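PDB 1AXD: glutathione s-transferase I from Zea mays, which catalyses the conjugation of glutathione to electrophilic compounds and takes part in herbicide detoxification in maize. Local coordinates for residues A[18-23]-A[160-165]; A[14-19]-A[168-173]. All coordinates share one frame; numbering follows the deposited sequence.

Contact 1: residues A[18-23]-A[160-165]; sequences ATALEE and LSLADL
In Thr-19 a chi1 of -50° puts OG1 beside the backbone N and leaves the methyl CG2 facing Leu-165, 4.0 Å from Leu-165 CB. The threonine hydroxyl bonds back to Thr-15 O in its own helix, so its polar end is spent locally and its methyl is left to pack. Beside this pair, Ala-20 CB meets Leu-162 CD2 at 4.1 Å; so small a residue lets the leucine branch come close to the helix, and both side chains also touch Cys-71 of helix 67-78. One turn further on, Glu-23 swings CG away from its backbone N (chi1 -172°) and then bends at chi2, crossing Leu-165 at about a right angle, with OE1 4.1 Å from Leu-165 CD1. Its OE2 lies 4.3 Å from Leu-160 CD2. The carboxylate is engaged beyond these leucines: OE1 is hydrogen-bonded to Ser-201 OG, and OE2 forms a salt bridge with Arg-199 NH2.

The start of helix 162-165 is fixed by a capping box, as is known from the C-terminal domain of glutathione transferases: Ser-161 OG accepts a weak bond from Ala-163 N, and Asp-164 OD2 takes Ser-161 N at 3.2 Å on its anti side. Asp-164 OD1 is held in turn by Trp-192 and Leu-155 N. Between the two segments the touching is largely by methyls, with the Glu-23 carboxylate laid against two leucines; its charge is met nearby by Arg-199 and Ser-201, so packing here probably works together with directional bonds just outside it.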
loop_
_atom_site.group_PDB
_atom_site.type_symbol
_atom_site.label_atom_id
_atom_site.label_comp_id
_atom_site.label_asym_id
_atom_site.label_seq_id
_atom_site.Cartn_x
_atom_site.Cartn_y
_atom_site.Cartn_z
ATOM N N ALA A 18 13.011 -4.198 -9.584
ATOM C CA ALA A 18 13.865 -4.306 -10.766
ATOM C C ALA A 18 13.203 -3.714 -11.953
ATOM O O ALA A 18 13.880 -3.114 -12.763
ATOM C CB ALA A 18 14.264 -5.769 -11.016
ATOM N N THR A 19 11.880 -3.815 -12.043
ATOM C CA THR A 19 11.146 -3.251 -13.171
ATOM C C THR A 19 11.293 -1.749 -13.220
ATOM O O THR A 19 11.587 -1.212 -14.272
ATOM C CB THR A 19 9.647 -3.558 -13.077
ATOM O OG1 THR A 19 9.461 -4.954 -12.844
ATOM C CG2 THR A 19 8.932 -3.160 -14.390
ATOM N N ALA A 20 11.069 -1.076 -12.095
ATOM C CA ALA A 20 11.165 0.377 -12.033
ATOM C C ALA A 20 12.588 0.870 -12.208
ATOM O O ALA A 20 12.794 1.894 -12.848
ATOM C CB ALA A 20 10.548 0.884 -10.716
ATOM N N LEU A 21 13.558 0.143 -11.667
ATOM C CA LEU A 21 14.947 0.541 -11.773
ATOM C C LEU A 21 15.376 0.451 -13.197
ATOM O O LEU A 21 16.057 1.342 -13.680
ATOM C CB LEU A 21 15.799 -0.339 -10.865
ATOM C CG LEU A 21 15.603 -0.082 -9.355
ATOM C CD1 LEU A 21 16.028 -1.301 -8.513
ATOM C CD2 LEU A 21 16.390 1.155 -8.913
ATOM N N GLU A 22 14.925 -0.590 -13.891
ATOM C CA GLU A 22 15.253 -0.788 -15.300
ATOM C C GLU A 22 14.634 0.280 -16.171
ATOM O O GLU A 22 15.241 0.681 -17.148
ATOM C CB GLU A 22 14.764 -2.162 -15.773
ATOM C CG GLU A 22 15.538 -3.353 -15.218
ATOM C CD GLU A 22 16.982 -3.418 -15.703
ATOM O OE1 GLU A 22 17.296 -2.795 -16.734
ATOM O OE2 GLU A 22 17.806 -4.109 -15.066
ATOM N N GLU A 23 13.429 0.716 -15.829
ATOM C CA GLU A 23 12.707 1.723 -16.595
ATOM C C GLU A 23 13.246 3.125 -16.352
ATOM O O GLU A 23 13.305 3.917 -17.281
ATOM C CB GLU A 23 11.216 1.641 -16.251
ATOM C CG GLU A 23 10.307 2.501 -17.108
ATOM C CD GLU A 23 10.221 2.051 -18.564
ATOM O OE1 GLU A 23 9.982 0.850 -18.820
ATOM O OE2 GLU A 23 10.368 2.911 -19.456
ATOM N N LEU A 160 2.287 6.405 -19.424
ATOM C CA LEU A 160 2.800 5.296 -18.624
ATOM C C LEU A 160 3.213 5.895 -17.309
ATOM O O LEU A 160 3.654 7.033 -17.288
ATOM C CB LEU A 160 4.021 4.645 -19.287
ATOM C CG LEU A 160 4.674 3.438 -18.599
ATOM C CD1 LEU A 160 3.852 2.172 -18.843
ATOM C CD2 LEU A 160 6.080 3.226 -19.164
ATOM N N SER A 161 3.066 5.140 -16.226
ATOM C CA SER A 161 3.438 5.605 -14.898
ATOM C C SER A 161 3.805 4.420 -14.043
ATOM O O SER A 161 3.744 3.286 -14.520
ATOM C CB SER A 161 2.266 6.353 -14.272
ATOM O OG SER A 161 1.159 5.483 -14.089
ATOM N N LEU A 162 4.162 4.675 -12.786
ATOM C CA LEU A 162 4.527 3.621 -11.841
ATOM C C LEU A 162 3.378 2.702 -11.598
ATOM O O LEU A 162 3.597 1.555 -11.245
ATOM C CB LEU A 162 4.988 4.225 -10.517
ATOM C CG LEU A 162 6.451 4.004 -10.179
ATOM C CD1 LEU A 162 6.680 4.424 -8.735
ATOM C CD2 LEU A 162 6.781 2.527 -10.341
ATOM N N ALA A 163 2.159 3.184 -11.804
ATOM C CA ALA A 163 0.976 2.355 -11.612
ATOM C C ALA A 163 1.025 1.175 -12.533
ATOM O O ALA A 163 0.695 0.082 -12.109
ATOM C CB ALA A 163 -0.306 3.186 -11.834
ATOM N N ASP A 164 1.482 1.381 -13.769
ATOM C CA ASP A 164 1.564 0.311 -14.759
ATOM C C ASP A 164 2.664 -0.663 -14.517
ATOM O O ASP A 164 2.387 -1.844 -14.456
ATOM C CB ASP A 164 1.681 0.899 -16.154
ATOM C CG ASP A 164 0.529 1.803 -16.482
ATOM O OD1 ASP A 164 -0.514 1.300 -16.946
ATOM O OD2 ASP A 164 0.646 3.021 -16.239
ATOM N N LEU A 165 3.898 -0.179 -14.355
ATOM C CA LEU A 165 5.068 -1.034 -14.109
ATOM C C LEU A 165 4.915 -1.872 -12.870
ATOM O O LEU A 165 5.403 -2.991 -12.839
ATOM C CB LEU A 165 6.351 -0.201 -13.958
ATOM C CG LEU A 165 6.977 0.673 -15.050
ATOM C CD1 LEU A 165 6.674 0.085 -16.434
ATOM C CD2 LEU A 165 6.455 2.090 -14.959
#

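Contact 2: residues A[14-19]-A[168-173]; sequences LTRCAT and VSVTLC
Ser-169 pushes its CB against Thr-15 OG1, 3.2 Å away, where the two helices come nearest each other. Its OG lies beside the backbone of the other helix, packing 3.6 Å from Arg-16 CB and hydrogen-bonding with Trp-12 O. A small residue suits this place because the CA atoms of Arg-16 and Ser-169 are only 5.3 Å apart. The hydroxyl of Thr-15 has its own polar partner within the N-terminal domain, for OG1 bonds to Ser-11 O.

Arg-16 runs out extended through chi1 and chi2 and bends at chi3 (-60°), which carries the guanidinium past Ser-169 to Val-170. Val-170 CG1 sits at the edge of that group, near its plane, 3.8 Å from Arg-16 NH2. A water ties the two helices together: it accepts from Arg-16 NE and from Val-170 N, both at 3.1 Å, and also lies close to Ser-169 OG.

The first helix of the thioredoxin-like N-terminal domain here packs on a helix of the all-helical C-terminal domain, the two-domain arrangement of the glutathione transferase fold. The axes of segments 14-19 and 168-173 approach to 8.7 Å, with 117° between their N-to-C directions.

At the other end, Val-168 and Thr-19 reach tip to tip. Val-168 directs CG2 between its backbone N and carbonyl carbon, bringing it 3.4 Å from Thr-19 CG2 and close to OG1 as well. The beta-branched valine fills this site with a methyl, and it also touches Trp-193 of helix 187-198.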
loop_
_atom_site.group_PDB
_atom_site.type_symbol
_atom_site.label_atom_id
_atom_site.label_comp_id
_atom_site.label_asym_id
_atom_site.label_seq_id
_atom_site.Cartn_x
_atom_site.Cartn_y
_atom_site.Cartn_z
ATOM N N LEU A 14 10.882 -8.304 -5.406
ATOM C CA LEU A 14 12.156 -7.706 -5.773
ATOM C C LEU A 14 12.144 -7.375 -7.213
ATOM O O LEU A 14 12.821 -6.433 -7.621
ATOM C CB LEU A 14 13.295 -8.674 -5.502
ATOM C CG LEU A 14 13.007 -9.619 -4.356
ATOM C CD1 LEU A 14 14.177 -10.519 -4.165
ATOM C CD2 LEU A 14 12.751 -8.865 -3.084
ATOM N N THR A 15 11.421 -8.158 -8.010
ATOM C CA THR A 15 11.353 -7.882 -9.433
ATOM C C THR A 15 10.430 -6.725 -9.698
ATOM O O THR A 15 10.495 -6.147 -10.758
ATOM C CB THR A 15 11.039 -9.148 -10.266
ATOM O OG1 THR A 15 9.858 -9.793 -9.775
ATOM C CG2 THR A 15 12.208 -10.134 -10.151
ATOM N N ARG A 16 9.618 -6.343 -8.723
ATOM C CA ARG A 16 8.760 -5.173 -8.895
ATOM C C ARG A 16 9.733 -3.986 -8.885
ATOM O O ARG A 16 9.605 -3.094 -9.701
ATOM C CB ARG A 16 7.743 -5.063 -7.743
ATOM C CG ARG A 16 6.725 -3.940 -7.920
ATOM C CD ARG A 16 5.599 -3.981 -6.900
ATOM N NE ARG A 16 4.809 -5.214 -6.948
ATOM C CZ ARG A 16 4.712 -6.077 -5.938
ATOM N NH1 ARG A 16 5.354 -5.852 -4.803
ATOM N NH2 ARG A 16 3.958 -7.156 -6.048
ATOM N N CYS A 17 10.734 -4.040 -8.008
ATOM C CA CYS A 17 11.758 -3.011 -7.887
ATOM C C CYS A 17 12.629 -3.014 -9.099
ATOM O O CYS A 17 12.993 -1.945 -9.565
ATOM C CB CYS A 17 12.638 -3.276 -6.666
ATOM S SG CYS A 17 11.767 -3.363 -5.114
ATOM N N ALA A 18 13.011 -4.198 -9.584
ATOM C CA ALA A 18 13.865 -4.306 -10.766
ATOM C C ALA A 18 13.203 -3.714 -11.953
ATOM O O ALA A 18 13.880 -3.114 -12.763
ATOM C CB ALA A 18 14.264 -5.769 -11.016
ATOM N N THR A 19 11.880 -3.815 -12.043
ATOM C CA THR A 19 11.146 -3.251 -13.171
ATOM C C THR A 19 11.293 -1.749 -13.220
ATOM O O THR A 19 11.587 -1.212 -14.272
ATOM C CB THR A 19 9.647 -3.558 -13.077
ATOM O OG1 THR A 19 9.461 -4.954 -12.844
ATOM C CG2 THR A 19 8.932 -3.160 -14.390
ATOM N N VAL A 168 3.790 -5.557 -13.438
ATOM C CA VAL A 168 4.456 -6.567 -14.232
ATOM C C VAL A 168 4.948 -7.796 -13.559
ATOM O O VAL A 168 4.557 -8.871 -13.991
ATOM C CB VAL A 168 5.511 -5.988 -15.244
ATOM C CG1 VAL A 168 5.014 -4.675 -15.861
ATOM C CG2 VAL A 168 6.876 -5.839 -14.624
ATOM N N SER A 169 5.724 -7.671 -12.475
ATOM C CA SER A 169 6.288 -8.836 -11.774
ATOM C C SER A 169 5.292 -9.928 -11.415
ATOM O O SER A 169 5.635 -11.095 -11.529
ATOM C CB SER A 169 7.090 -8.414 -10.541
ATOM O OG SER A 169 6.260 -7.764 -9.602
ATOM N N VAL A 170 4.096 -9.575 -10.949
ATOM C CA VAL A 170 3.104 -10.603 -10.646
ATOM C C VAL A 170 2.438 -11.096 -11.899
ATOM O O VAL A 170 2.127 -12.277 -11.974
ATOM C CB VAL A 170 1.993 -10.131 -9.678
ATOM C CG1 VAL A 170 2.558 -9.954 -8.268
ATOM C CG2 VAL A 170 1.340 -8.849 -10.182
ATOM N N THR A 171 2.220 -10.218 -12.879
ATOM C CA THR A 171 1.557 -10.618 -14.111
ATOM C C THR A 171 2.419 -11.485 -14.948
ATOM O O THR A 171 1.908 -12.381 -15.587
ATOM C CB THR A 171 1.029 -9.419 -14.902
ATOM O OG1 THR A 171 0.266 -8.592 -14.022
ATOM C CG2 THR A 171 0.079 -9.886 -16.018
ATOM N N LEU A 172 3.726 -11.270 -14.921
ATOM C CA LEU A 172 4.632 -12.122 -15.679
ATOM C C LEU A 172 4.499 -13.518 -15.145
ATOM O O LEU A 172 4.471 -14.455 -15.929
ATOM C CB LEU A 172 6.080 -11.653 -15.539
ATOM C CG LEU A 172 6.529 -10.619 -16.564
ATOM C CD1 LEU A 172 7.990 -10.199 -16.306
ATOM C CD2 LEU A 172 6.384 -11.239 -17.953
ATOM N N CYS A 173 4.396 -13.660 -13.825
ATOM C CA CYS A 173 4.243 -14.971 -13.213
ATOM C C CYS A 173 2.966 -15.578 -13.656
ATOM O O CYS A 173 2.961 -16.727 -14.051
ATOM C CB CYS A 173 4.265 -14.872 -11.693
ATOM S SG CYS A 173 5.894 -14.657 -10.995
HETATM O O HOH W 1 4.004 -6.813 -9.536
#

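Overall arrangement
From the N terminus, the chain forms strand 3-6 and then helix 14-24, which supplies the first segment of both contacts. It goes on through the rest of the N-terminal sheet, helix 67-78 and the long helices 88-122 and 128-151 before returning. Contact 1 closes a loop of 136 intervening residues when 160-165 reaches the later part of helix 14-24; contact 2 closes a slightly longer one when 168-173 meets its earlier part. The first loop lies wholly within the second, and the two contacts share Ala-18 and Thr-19. With centres 9 Å apart, the contacts join one N-terminal-domain helix to two successive C-terminal-domain helices, 162-165 and 168-174.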